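Local coordinates for protein LST4 (Kluyveromyces lactis, PDB 4ZY8) that probably takes part in amino-acid uptake and in protein traffic from the Golgi to the plasma membrane, represented here by its DENN-type longin domain, at residues R12-E18 / R95-C101; F82-F86 / L121-E125; Y28-L32 / L140-W144; T127-Y131 / C149-V155. One frame throughout, in Å; residues are numbered along the deposited sequence.

Interaction 1 of 4, residues R12-E18 / R95-C101; sequences RLIISQE and RIAISCC
Arg12 and Cys101 begin a ladder of backbone bonds between strand 12-17 and its antiparallel neighbour 95-101. Each gives its N-H to the other's carbonyl oxygen, and the exchange recurs at Ile14 with Ser99 and at Ser16 with Ala97, where Ala97 N meets Ser16 O at 2.7 Å with 178° at the hydrogen. Glu18 N adds one more bond, to Arg95 O. The non-hydrogen-bonded pairs bring CA-H...O contacts, such as Cys100 CA to Arg12 O at 3.2 Å.

Both strands lie inside the antiparallel sheet of the longin fold, 95-103 in the middle of five. The face bearing Ile15 and Ile98 meets the C-terminal helices, while the face bearing Ser16, Ala97 and Ser99 meets helix 47-55. On the first, Leu13 CD1 lies alongside Ile98 CG2, 4.0 Å away.

On the second, a water donates to Ile14 O at 2.8 Å and bonds Ser16 OG (2.9 Å) and Ser99 OG (2.8 Å); Ser99 OG also bonds Thr83 OG1.

The salt bridge between the segments closes the ladder at Glu18, a bend in Arg95 (chi3 -62°) turning its guanidinium edge to the acid. Arg95 NE and Arg95 N both give to Glu18 OE1, each at 3.1 Å and from the same face of the carboxylate, whose plane is turned 59° from the guanidinium. Glu18 OE2 and Arg95 NH2 complete the salt bridge, but their modelled separation is doubtfully short.

Interaction 2 of 4, residues F82-F86 / L121-E125; sequences FTRIF and LDQCE
Arg84 leaves strand 82-86 toward helix segment 121-125 and ends between two acids. Its NH1 gives to Asp122 OD1 at 2.8 Å and to Glu125 OE1 at 3.1 Å, meeting both oxygens from the anti side but tilted out of the carboxylate planes, more so at Glu125. NH2 adds a weak bond to the same Asp122 OD1, 3.3 Å. The guanidinium stands nearly at right angles to the Glu125 carboxylate, 83° between planes. Bends at chi2 (68°) and chi3 (53°) fold the chain so that the guanidinium edge meets these acids, and NE is left to a third, Asp69 on the neighbouring strand.

Leu121 CB sits over the centre of the guanidinium, 3.7 Å above its plane. Two residues further along the strand, the Phe86 ring takes Glu125 CG over its face, 3.5 Å from the centroid and close to the ring normal, in a CH-pi contact; the Glu125 carboxylate runs on almost parallel to the ring. At the other end Leu121 CD1 lies at the edge of the Phe82 ring, 4.4 Å from Phe82 CD1. This is where helix 114-134 lies across the longin sheet.

With a leucine in place of Arg84, Asp122 and Glu125 would probably be left facing each other and Asp69 without their shared positive partner. Three carboxylates round one buried guanidinium are likely to keep it charged, and holding NH1 by two bonds and NE by another should fix its rotation.

Interaction 3 of 4, residues Y28-L32 / L140-W144; sequences YQVVL and LPHDW
Gln29 points its side chain at the loop 140-144, but its amide end is doubtfully placed, NE2 crowding His142 CB too closely to be trusted. As modelled, Gln29 OE1 is buried by this contact without a partner. Val30 turns its side chain the other way, onto Leu47 and Lys51 of helix 47-55.

Val31 carries much of the packing. Its CG2 meets Leu140 CB at 3.6 Å, the two side chains crossing at about a right angle, while CG1, set anti to the backbone N (chi1 173°), comes within 3.2 Å of Pro141 O. Val31 and Leu32 both face Ile15 of strand 12-17, a classic beta bulge that breaks strand 29-35, an outermost strand of the longin sheet. The loop 140-144, on its way from helix 114-134 to helix 150-166, packs against that bulge. Val31 O in turn lies 3.2 Å from Trp144 CD1, approaching the indole obliquely.

Leu32 crosses the same indole at a slant, CD1 3.7 Å from Trp144 CZ2. Trp144 CG stands between the backbone N and the carbonyl carbon (chi1 71°), a setting that lays the indole against Leu32; Trp144 also touches Val152 and Ala153 of the following helix. Were Trp144 a serine, Leu32 CD1 would probably lose its cover on this side, leaving a gap between the bulge and helix 150-166.

Interaction 4 of 4, residues T127-Y131 / C149-V155; sequences TLLKY and CIEVAAV
The two C-terminal helices of the longin domain, 114-134 and 150-166, pack antiparallel here, their local axes 8.9 Å apart and 174° from each other, with Thr127 set against Glu151. Thr127 CG2 presses on Glu151 O at 3.3 Å; its OG1 is occupied by Gln123 O one turn back in its own helix. Glu151 CG in return rests against Thr127 O, 3.6 Å away.

Leu128 fills the sheet-facing side of the groove. Its CD2 touches Val155 CG2 at 3.9 Å and Val152 CG2 at 4.2 Å, and both Leu128 and Val155 rest on Ile15, so that the helix pair covers one face of the antiparallel sheet.

At the start of helix 150-166, Cys149 is the N-cap: its SG, anti to the backbone N (chi1 -178°), takes a weak bond from Val152 N at 3.6 Å. The same sulfur lies obliquely against Tyr131, 4.4 Å from the ring centroid, in a sulfur-aromatic contact. Glu151 OE1 comes to the edge of that ring, 3.7 Å from Tyr131 CD1, with the carboxylate turned 85° to it. Glu151 OE2 forms a salt bridge with Lys134.

Overall arrangement
Interaction 1 is the most central, its centre about 4 Å from that of the chain, and is mostly backbone bonding between buried strands. Interaction 2 takes the sheet one strand further, Arg84 O and Phe86 O accepting from Ile98 N and Ile96 N, and adds a charge cluster between sheet and helix 114-134, Arg84 buried and its acids nearer the surface. That helix also serves interaction 4, where packing outweighs polar bonds; Leu128 reaches Ile98 and Phe86. Interactions 3 and 4 are partly buried, their centres each about 13 Å from the chain's. Interaction 3 joins an outermost strand to a loop by van der Waals contact, tied to interaction 1 by Gln17 OE1 and Leu140 N.

Interaction 1 of 4, residues R12-E18 / R95-C101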
loop_
_atom_site.group_PDB
_atom_site.type_symbol
_atom_site.label_atom_id
_atom_site.label_comp_id
_atom_site.label_asym_id
_atom_site.label_seq_id
_atom_site.Cartn_x
_atom_site.Cartn_y
_atom_site.Cartn_z
ATOM N N ARG A 12 -6.250 6.415 4.530
ATOM C CA ARG A 12 -6.778 5.069 4.459
ATOM C C ARG A 12 -5.688 4.130 3.947
ATOM O O ARG A 12 -5.137 4.329 2.861
ATOM C CB ARG A 12 -8.012 5.028 3.555
ATOM C CG ARG A 12 -8.636 3.652 3.400
ATOM C CD ARG A 12 -9.863 3.696 2.478
ATOM N NE ARG A 12 -10.465 2.370 2.324
ATOM C CZ ARG A 12 -11.447 2.085 1.470
ATOM N NH1 ARG A 12 -11.933 3.028 0.678
ATOM N NH2 ARG A 12 -11.935 0.853 1.401
ATOM N N LEU A 13 -5.390 3.100 4.730
ATOM C CA LEU A 13 -4.348 2.150 4.367
ATOM C C LEU A 13 -4.974 0.830 3.936
ATOM O O LEU A 13 -5.720 0.208 4.703
ATOM C CB LEU A 13 -3.395 1.923 5.552
ATOM C CG LEU A 13 -2.320 0.842 5.405
ATOM C CD1 LEU A 13 -1.291 1.222 4.313
ATOM C CD2 LEU A 13 -1.624 0.541 6.731
ATOM N N ILE A 14 -4.700 0.395 2.730
ATOM C CA ILE A 14 -5.115 -0.896 2.264
ATOM C C ILE A 14 -3.954 -1.814 1.946
ATOM O O ILE A 14 -3.138 -1.485 1.159
ATOM C CB ILE A 14 -5.955 -0.749 1.011
ATOM C CG1 ILE A 14 -7.103 0.171 1.289
ATOM C CG2 ILE A 14 -6.504 -2.071 0.574
ATOM C CD1 ILE A 14 -7.091 1.354 0.379
ATOM N N ILE A 15 -3.908 -2.980 2.561
ATOM C CA ILE A 15 -2.952 -4.002 2.166
ATOM C C ILE A 15 -3.767 -5.053 1.435
ATOM O O ILE A 15 -4.726 -5.579 1.988
ATOM C CB ILE A 15 -2.211 -4.605 3.371
ATOM C CG1 ILE A 15 -1.456 -3.510 4.136
ATOM C CG2 ILE A 15 -1.264 -5.717 2.921
ATOM C CD1 ILE A 15 -0.843 -4.007 5.434
ATOM N N SER A 16 -3.407 -5.337 0.187
ATOM C CA SER A 16 -4.150 -6.314 -0.599
ATOM C C SER A 16 -3.203 -7.157 -1.422
ATOM O O SER A 16 -2.017 -6.803 -1.575
ATOM C CB SER A 16 -5.166 -5.623 -1.506
ATOM O OG SER A 16 -4.557 -4.659 -2.361
ATOM N N GLN A 17 -3.715 -8.269 -1.955
ATOM C CA GLN A 17 -2.916 -9.100 -2.862
ATOM C C GLN A 17 -3.702 -9.862 -3.949
ATOM O O GLN A 17 -4.903 -10.092 -3.801
ATOM C CB GLN A 17 -2.090 -10.075 -2.020
ATOM C CG GLN A 17 -2.888 -11.103 -1.279
ATOM C CD GLN A 17 -2.005 -12.133 -0.596
ATOM O OE1 GLN A 17 -2.106 -12.344 0.612
ATOM N NE2 GLN A 17 -1.151 -12.798 -1.369
ATOM N N GLU A 18 -3.013 -10.221 -5.041
ATOM C CA GLU A 18 -3.580 -11.067 -6.100
ATOM C C GLU A 18 -3.554 -12.538 -5.734
ATOM O O GLU A 18 -2.691 -12.977 -4.975
ATOM C CB GLU A 18 -2.830 -10.893 -7.423
ATOM C CG GLU A 18 -3.023 -9.564 -8.138
ATOM C CD GLU A 18 -2.176 -9.474 -9.408
ATOM O OE1 GLU A 18 -1.062 -10.062 -9.437
ATOM O OE2 GLU A 18 -2.626 -8.816 -10.376
ATOM N N ARG A 95 0.980 -10.482 -7.088
ATOM C CA ARG A 95 1.430 -9.217 -6.523
ATOM C C ARG A 95 0.792 -8.921 -5.163
ATOM O O ARG A 95 -0.345 -9.329 -4.887
ATOM C CB ARG A 95 1.120 -8.076 -7.497
ATOM C CG ARG A 95 1.946 -8.113 -8.774
ATOM C CD ARG A 95 1.501 -7.059 -9.766
ATOM N NE ARG A 95 0.123 -7.270 -10.179
ATOM C CZ ARG A 95 -0.582 -6.399 -10.887
ATOM N NH1 ARG A 95 -0.026 -5.253 -11.264
ATOM N NH2 ARG A 95 -1.836 -6.677 -11.228
ATOM N N ILE A 96 1.567 -8.274 -4.296
ATOM C CA ILE A 96 1.059 -7.733 -3.049
ATOM C C ILE A 96 1.128 -6.219 -3.144
ATOM O O ILE A 96 2.113 -5.673 -3.645
ATOM C CB ILE A 96 1.858 -8.204 -1.831
ATOM C CG1 ILE A 96 1.711 -9.709 -1.632
ATOM C CG2 ILE A 96 1.401 -7.477 -0.581
ATOM C CD1 ILE A 96 2.520 -10.227 -0.451
ATOM N N ALA A 97 0.104 -5.535 -2.652
ATOM C CA ALA A 97 0.102 -4.087 -2.686
ATOM C C ALA A 97 -0.090 -3.476 -1.296
ATOM O O ALA A 97 -0.887 -3.954 -0.467
ATOM C CB ALA A 97 -0.970 -3.572 -3.629
ATOM N N ILE A 98 0.679 -2.426 -1.052
ATOM C CA ILE A 98 0.495 -1.575 0.112
ATOM C C ILE A 98 0.081 -0.214 -0.418
ATOM O O ILE A 98 0.893 0.478 -1.044
ATOM C CB ILE A 98 1.775 -1.465 0.955
ATOM C CG1 ILE A 98 2.267 -2.864 1.333
ATOM C CG2 ILE A 98 1.532 -0.576 2.185
ATOM C CD1 ILE A 98 3.562 -2.881 2.019
ATOM N N SER A 99 -1.185 0.152 -0.220
ATOM C CA SER A 99 -1.726 1.377 -0.823
ATOM C C SER A 99 -2.271 2.342 0.216
ATOM O O SER A 99 -2.911 1.936 1.188
ATOM C CB SER A 99 -2.855 1.052 -1.817
ATOM O OG SER A 99 -2.464 0.129 -2.814
ATOM N N CYS A 100 -2.120 3.630 -0.039
ATOM C CA CYS A 100 -2.566 4.609 0.923
ATOM C C CYS A 100 -3.291 5.771 0.251
ATOM O O CYS A 100 -2.799 6.323 -0.731
ATOM C CB CYS A 100 -1.375 5.119 1.739
ATOM S SG CYS A 100 -1.832 6.220 3.122
ATOM N N CYS A 101 -4.472 6.116 0.770
ATOM C CA CYS A 101 -5.207 7.298 0.307
ATOM C C CYS A 101 -4.970 8.467 1.251
ATOM O O CYS A 101 -5.097 8.318 2.460
ATOM C CB CYS A 101 -6.716 7.030 0.227
ATOM S SG CYS A 101 -7.199 5.528 -0.627
HETATM O O HOH W 1 -3.442 -2.119 -1.565
#

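Interaction 2 of 4, residues F82-F86 / L121-E125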
loop_
_atom_site.group_PDB
_atom_site.type_symbol
_atom_site.label_atom_id
_atom_site.label_comp_id
_atom_site.label_asym_id
_atom_site.label_seq_id
_atom_site.Cartn_x
_atom_site.Cartn_y
_atom_site.Cartn_z
ATOM N N PHE A 82 -1.185 6.463 -3.135
ATOM C CA PHE A 82 0.151 5.970 -3.446
ATOM C C PHE A 82 0.308 4.508 -3.046
ATOM O O PHE A 82 -0.090 4.089 -1.962
ATOM C CB PHE A 82 1.257 6.857 -2.836
ATOM C CG PHE A 82 1.239 6.996 -1.320
ATOM C CD1 PHE A 82 2.099 6.245 -0.531
ATOM C CD2 PHE A 82 0.424 7.927 -0.697
ATOM C CE1 PHE A 82 2.126 6.398 0.862
ATOM C CE2 PHE A 82 0.442 8.095 0.697
ATOM C CZ PHE A 82 1.300 7.329 1.472
ATOM N N THR A 83 0.874 3.742 -3.969
ATOM C CA THR A 83 0.910 2.289 -3.876
ATOM C C THR A 83 2.304 1.709 -4.082
ATOM O O THR A 83 2.954 1.988 -5.081
ATOM C CB THR A 83 -0.024 1.647 -4.948
ATOM O OG1 THR A 83 -1.375 2.015 -4.690
ATOM C CG2 THR A 83 0.082 0.115 -4.928
ATOM N N ARG A 84 2.734 0.874 -3.150
ATOM C CA ARG A 84 3.901 0.022 -3.341
ATOM C C ARG A 84 3.411 -1.359 -3.740
ATOM O O ARG A 84 2.673 -1.998 -2.987
ATOM C CB ARG A 84 4.733 -0.058 -2.059
ATOM C CG ARG A 84 5.727 -1.239 -1.967
ATOM C CD ARG A 84 6.894 -1.129 -2.962
ATOM N NE ARG A 84 7.605 0.161 -2.864
ATOM C CZ ARG A 84 8.711 0.394 -2.160
ATOM N NH1 ARG A 84 9.290 -0.570 -1.444
ATOM N NH2 ARG A 84 9.242 1.613 -2.181
ATOM N N ILE A 85 3.826 -1.846 -4.902
ATOM C CA ILE A 85 3.371 -3.161 -5.316
ATOM C C ILE A 85 4.619 -4.014 -5.582
ATOM O O ILE A 85 5.597 -3.522 -6.111
ATOM C CB ILE A 85 2.411 -3.053 -6.537
ATOM C CG1 ILE A 85 1.717 -4.372 -6.845
ATOM C CG2 ILE A 85 3.092 -2.446 -7.760
ATOM C CD1 ILE A 85 0.486 -4.163 -7.704
ATOM N N PHE A 86 4.622 -5.253 -5.109
ATOM C CA PHE A 86 5.800 -6.115 -5.210
ATOM C C PHE A 86 5.415 -7.576 -5.322
ATOM O O PHE A 86 4.282 -7.948 -5.022
ATOM C CB PHE A 86 6.732 -5.928 -4.008
ATOM C CG PHE A 86 6.064 -6.150 -2.675
ATOM C CD1 PHE A 86 5.363 -5.127 -2.064
ATOM C CD2 PHE A 86 6.171 -7.369 -2.024
ATOM C CE1 PHE A 86 4.741 -5.320 -0.833
ATOM C CE2 PHE A 86 5.561 -7.573 -0.795
ATOM C CZ PHE A 86 4.839 -6.537 -0.199
ATOM N N LEU A 121 8.452 2.454 3.064
ATOM C CA LEU A 121 7.702 1.446 2.326
ATOM C C LEU A 121 8.564 0.211 2.118
ATOM O O LEU A 121 8.048 -0.912 2.216
ATOM C CB LEU A 121 7.214 2.011 0.981
ATOM C CG LEU A 121 6.040 2.982 1.135
ATOM C CD1 LEU A 121 5.686 3.679 -0.158
ATOM C CD2 LEU A 121 4.789 2.265 1.710
ATOM N N ASP A 122 9.860 0.387 1.896
ATOM C CA ASP A 122 10.785 -0.730 1.798
ATOM C C ASP A 122 10.733 -1.584 3.047
ATOM O O ASP A 122 10.683 -2.765 2.938
ATOM C CB ASP A 122 12.241 -0.327 1.607
ATOM C CG ASP A 122 12.517 0.398 0.318
ATOM O OD1 ASP A 122 11.866 0.160 -0.706
ATOM O OD2 ASP A 122 13.433 1.221 0.331
ATOM N N GLN A 123 10.767 -0.967 4.220
ATOM C CA GLN A 123 10.696 -1.725 5.473
ATOM C C GLN A 123 9.354 -2.483 5.528
ATOM O O GLN A 123 9.322 -3.661 5.872
ATOM C CB GLN A 123 10.808 -0.806 6.702
ATOM C CG GLN A 123 11.965 0.198 6.690
ATOM C CD GLN A 123 12.040 0.999 8.001
ATOM O OE1 GLN A 123 11.037 1.157 8.708
ATOM N NE2 GLN A 123 13.190 1.576 8.272
ATOM N N CYS A 124 8.264 -1.811 5.152
ATOM C CA CYS A 124 6.933 -2.471 5.133
ATOM C C CYS A 124 6.914 -3.690 4.212
ATOM O O CYS A 124 6.378 -4.754 4.571
ATOM C CB CYS A 124 5.851 -1.487 4.703
ATOM S SG CYS A 124 5.598 -0.127 5.902
ATOM N N GLU A 125 7.497 -3.529 3.025
ATOM C CA GLU A 125 7.640 -4.628 2.076
ATOM C C GLU A 125 8.469 -5.768 2.687
ATOM O O GLU A 125 8.047 -6.913 2.619
ATOM C CB GLU A 125 8.261 -4.136 0.753
ATOM C CG GLU A 125 8.593 -5.244 -0.238
ATOM C CD GLU A 125 9.251 -4.712 -1.521
ATOM O OE1 GLU A 125 8.951 -3.570 -1.927
ATOM O OE2 GLU A 125 10.082 -5.437 -2.109
#

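Interaction 3 of 4, residues Y28-L32 / L140-W144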
loop_
_atom_site.group_PDB
_atom_site.type_symbol
_atom_site.label_atom_id
_atom_site.label_comp_id
_atom_site.label_asym_id
_atom_site.label_seq_id
_atom_site.Cartn_x
_atom_site.Cartn_y
_atom_site.Cartn_z
ATOM N N TYR A 28 -8.431 -10.977 -6.252
ATOM C CA TYR A 28 -7.846 -10.065 -5.265
ATOM C C TYR A 28 -8.476 -10.204 -3.868
ATOM O O TYR A 28 -9.688 -10.339 -3.725
ATOM C CB TYR A 28 -7.970 -8.625 -5.758
ATOM N N GLN A 29 -7.649 -10.156 -2.841
ATOM C CA GLN A 29 -8.053 -10.269 -1.456
ATOM C C GLN A 29 -7.596 -9.048 -0.621
ATOM O O GLN A 29 -6.459 -8.674 -0.696
ATOM C CB GLN A 29 -7.414 -11.514 -0.884
ATOM C CG GLN A 29 -8.033 -12.015 0.392
ATOM C CD GLN A 29 -7.042 -12.665 1.338
ATOM O OE1 GLN A 29 -5.837 -12.515 1.198
ATOM N NE2 GLN A 29 -7.557 -13.385 2.316
ATOM N N VAL A 30 -8.480 -8.452 0.171
ATOM C CA VAL A 30 -8.089 -7.381 1.075
ATOM C C VAL A 30 -7.665 -7.929 2.438
ATOM O O VAL A 30 -8.448 -8.580 3.135
ATOM C CB VAL A 30 -9.221 -6.376 1.253
ATOM C CG1 VAL A 30 -8.820 -5.300 2.248
ATOM C CG2 VAL A 30 -9.563 -5.742 -0.088
ATOM N N VAL A 31 -6.423 -7.632 2.815
ATOM C CA VAL A 31 -5.799 -8.140 4.035
ATOM C C VAL A 31 -6.025 -7.165 5.188
ATOM O O VAL A 31 -6.269 -7.562 6.336
ATOM C CB VAL A 31 -4.287 -8.355 3.833
ATOM C CG1 VAL A 31 -3.600 -8.711 5.154
ATOM C CG2 VAL A 31 -4.049 -9.450 2.790
ATOM N N LEU A 32 -5.889 -5.881 4.883
ATOM C CA LEU A 32 -6.138 -4.829 5.862
ATOM C C LEU A 32 -6.808 -3.661 5.162
ATOM O O LEU A 32 -6.429 -3.301 4.051
ATOM C CB LEU A 32 -4.838 -4.379 6.542
ATOM C CG LEU A 32 -4.962 -3.193 7.514
ATOM C CD1 LEU A 32 -4.024 -3.367 8.691
ATOM C CD2 LEU A 32 -4.641 -1.888 6.822
ATOM N N LEU A 140 -1.087 -13.839 2.687
ATOM C CA LEU A 140 -1.296 -13.104 3.919
ATOM C C LEU A 140 -2.636 -13.541 4.502
ATOM O O LEU A 140 -3.540 -13.903 3.756
ATOM C CB LEU A 140 -1.290 -11.591 3.639
ATOM C CG LEU A 140 0.060 -11.035 3.169
ATOM C CD1 LEU A 140 -0.042 -9.582 2.643
ATOM C CD2 LEU A 140 1.081 -11.150 4.299
ATOM N N PRO A 141 -2.787 -13.464 5.828
ATOM C CA PRO A 141 -4.078 -13.791 6.444
ATOM C C PRO A 141 -5.117 -12.716 6.112
ATOM O O PRO A 141 -4.722 -11.578 5.923
ATOM C CB PRO A 141 -3.749 -13.811 7.939
ATOM C CG PRO A 141 -2.599 -12.866 8.072
ATOM C CD PRO A 141 -1.783 -13.048 6.825
ATOM N N HIS A 142 -6.405 -13.038 6.049
ATOM C CA HIS A 142 -7.396 -11.970 5.898
ATOM C C HIS A 142 -8.085 -11.700 7.225
ATOM O O HIS A 142 -8.986 -10.865 7.309
ATOM C CB HIS A 142 -8.434 -12.309 4.827
ATOM C CG HIS A 142 -9.185 -13.571 5.093
ATOM N ND1 HIS A 142 -10.220 -13.644 6.005
ATOM C CD2 HIS A 142 -9.057 -14.816 4.574
ATOM C CE1 HIS A 142 -10.695 -14.873 6.033
ATOM N NE2 HIS A 142 -10.005 -15.607 5.174
ATOM N N ASP A 143 -7.659 -12.434 8.250
ATOM C CA ASP A 143 -8.155 -12.273 9.612
ATOM C C ASP A 143 -6.954 -12.118 10.539
ATOM O O ASP A 143 -6.754 -12.898 11.471
ATOM C CB ASP A 143 -8.995 -13.480 10.029
ATOM N N TRP A 144 -6.170 -11.085 10.229
ATOM C CA TRP A 144 -4.885 -10.795 10.829
ATOM C C TRP A 144 -5.005 -10.475 12.263
ATOM O O TRP A 144 -4.317 -11.034 13.080
ATOM C CB TRP A 144 -4.196 -9.667 10.098
ATOM C CG TRP A 144 -4.755 -8.332 10.271
ATOM C CD1 TRP A 144 -5.689 -7.739 9.499
ATOM C CD2 TRP A 144 -4.385 -7.384 11.245
ATOM N NE1 TRP A 144 -5.930 -6.473 9.929
ATOM C CE2 TRP A 144 -5.141 -6.233 11.013
ATOM C CE3 TRP A 144 -3.488 -7.391 12.297
ATOM C CZ2 TRP A 144 -5.038 -5.121 11.800
ATOM C CZ3 TRP A 144 -3.385 -6.283 13.071
ATOM C CH2 TRP A 144 -4.150 -5.164 12.823
#

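Interaction 4 of 4, residues T127-Y131 / C149-V155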
loop_
_atom_site.group_PDB
_atom_site.type_symbol
_atom_site.label_atom_id
_atom_site.label_comp_id
_atom_site.label_asym_id
_atom_site.label_seq_id
_atom_site.Cartn_x
_atom_site.Cartn_y
_atom_site.Cartn_z
ATOM N N THR A 127 8.760 -6.523 5.764
ATOM C CA THR A 127 8.025 -7.099 6.893
ATOM C C THR A 127 6.995 -8.144 6.429
ATOM O O THR A 127 6.899 -9.255 6.984
ATOM C CB THR A 127 7.342 -5.988 7.706
ATOM O OG1 THR A 127 8.350 -5.146 8.285
ATOM C CG2 THR A 127 6.487 -6.584 8.843
ATOM N N LEU A 128 6.239 -7.781 5.410
ATOM C CA LEU A 128 5.229 -8.676 4.851
ATOM C C LEU A 128 5.891 -9.899 4.188
ATOM O O LEU A 128 5.378 -11.015 4.273
ATOM C CB LEU A 128 4.349 -7.929 3.863
ATOM C CG LEU A 128 3.487 -6.806 4.460
ATOM C CD1 LEU A 128 2.628 -6.128 3.397
ATOM C CD2 LEU A 128 2.620 -7.272 5.643
ATOM N N LEU A 129 7.036 -9.688 3.531
ATOM C CA LEU A 129 7.757 -10.808 2.920
ATOM C C LEU A 129 8.269 -11.796 3.959
ATOM O O LEU A 129 8.241 -13.000 3.737
ATOM C CB LEU A 129 8.932 -10.306 2.061
ATOM C CG LEU A 129 8.505 -9.597 0.771
ATOM C CD1 LEU A 129 9.722 -9.036 0.007
ATOM C CD2 LEU A 129 7.690 -10.568 -0.099
ATOM N N LYS A 130 8.703 -11.293 5.105
ATOM C CA LYS A 130 9.156 -12.160 6.188
ATOM C C LYS A 130 8.030 -13.006 6.772
ATOM O O LYS A 130 8.275 -14.130 7.233
ATOM C CB LYS A 130 9.835 -11.340 7.287
ATOM C CG LYS A 130 11.239 -10.912 6.908
ATOM C CD LYS A 130 12.189 -12.101 7.007
ATOM C CE LYS A 130 13.612 -11.714 6.647
ATOM N NZ LYS A 130 14.419 -12.926 6.291
ATOM N N TYR A 131 6.819 -12.469 6.802
ATOM C CA TYR A 131 5.653 -13.224 7.206
ATOM C C TYR A 131 5.475 -14.413 6.297
ATOM O O TYR A 131 5.231 -15.492 6.745
ATOM C CB TYR A 131 4.377 -12.380 7.215
ATOM C CG TYR A 131 3.145 -13.220 7.411
ATOM C CD1 TYR A 131 2.656 -13.479 8.661
ATOM C CD2 TYR A 131 2.548 -13.833 6.349
ATOM C CE1 TYR A 131 1.561 -14.281 8.838
ATOM C CE2 TYR A 131 1.458 -14.620 6.512
ATOM C CZ TYR A 131 0.975 -14.840 7.761
ATOM O OH TYR A 131 -0.096 -15.621 7.918
ATOM N N CYS A 149 -1.561 -10.961 13.890
ATOM C CA CYS A 149 -0.417 -10.924 13.000
ATOM C C CYS A 149 0.446 -9.717 13.235
ATOM O O CYS A 149 0.109 -8.656 12.825
ATOM C CB CYS A 149 -0.902 -10.947 11.558
ATOM S SG CYS A 149 0.368 -10.964 10.303
ATOM N N ILE A 150 1.560 -9.889 13.902
ATOM C CA ILE A 150 2.375 -8.728 14.253
ATOM C C ILE A 150 2.966 -8.036 13.013
ATOM O O ILE A 150 3.165 -6.823 13.026
ATOM C CB ILE A 150 3.497 -9.088 15.256
ATOM C CG1 ILE A 150 4.564 -9.975 14.627
ATOM C CG2 ILE A 150 2.883 -9.729 16.509
ATOM C CD1 ILE A 150 5.810 -10.094 15.480
ATOM N N GLU A 151 3.218 -8.799 11.949
ATOM C CA GLU A 151 3.828 -8.224 10.742
ATOM C C GLU A 151 2.879 -7.218 10.084
ATOM O O GLU A 151 3.307 -6.148 9.671
ATOM C CB GLU A 151 4.219 -9.319 9.735
ATOM C CG GLU A 151 5.412 -10.174 10.177
ATOM C CD GLU A 151 5.000 -11.368 11.039
ATOM O OE1 GLU A 151 3.849 -11.389 11.521
ATOM O OE2 GLU A 151 5.812 -12.304 11.202
ATOM N N VAL A 152 1.588 -7.541 10.010
ATOM C CA VAL A 152 0.614 -6.597 9.474
ATOM C C VAL A 152 0.429 -5.384 10.404
ATOM O O VAL A 152 0.313 -4.241 9.939
ATOM C CB VAL A 152 -0.757 -7.269 9.227
ATOM C CG1 VAL A 152 -1.805 -6.231 8.843
ATOM C CG2 VAL A 152 -0.635 -8.317 8.134
ATOM N N ALA A 153 0.378 -5.629 11.713
ATOM C CA ALA A 153 0.266 -4.533 12.657
ATOM C C ALA A 153 1.488 -3.607 12.575
ATOM O O ALA A 153 1.351 -2.385 12.703
ATOM C CB ALA A 153 0.106 -5.054 14.075
ATOM N N ALA A 154 2.675 -4.180 12.379
ATOM C CA ALA A 154 3.893 -3.375 12.268
ATOM C C ALA A 154 3.810 -2.409 11.071
ATOM O O ALA A 154 4.272 -1.265 11.160
ATOM C CB ALA A 154 5.124 -4.271 12.139
ATOM N N VAL A 155 3.241 -2.873 9.956
ATOM C CA VAL A 155 3.053 -2.004 8.791
ATOM C C VAL A 155 2.089 -0.843 9.085
ATOM O O VAL A 155 2.347 0.314 8.713
ATOM C CB VAL A 155 2.569 -2.788 7.577
ATOM C CG1 VAL A 155 2.236 -1.817 6.425
ATOM C CG2 VAL A 155 3.675 -3.792 7.144
#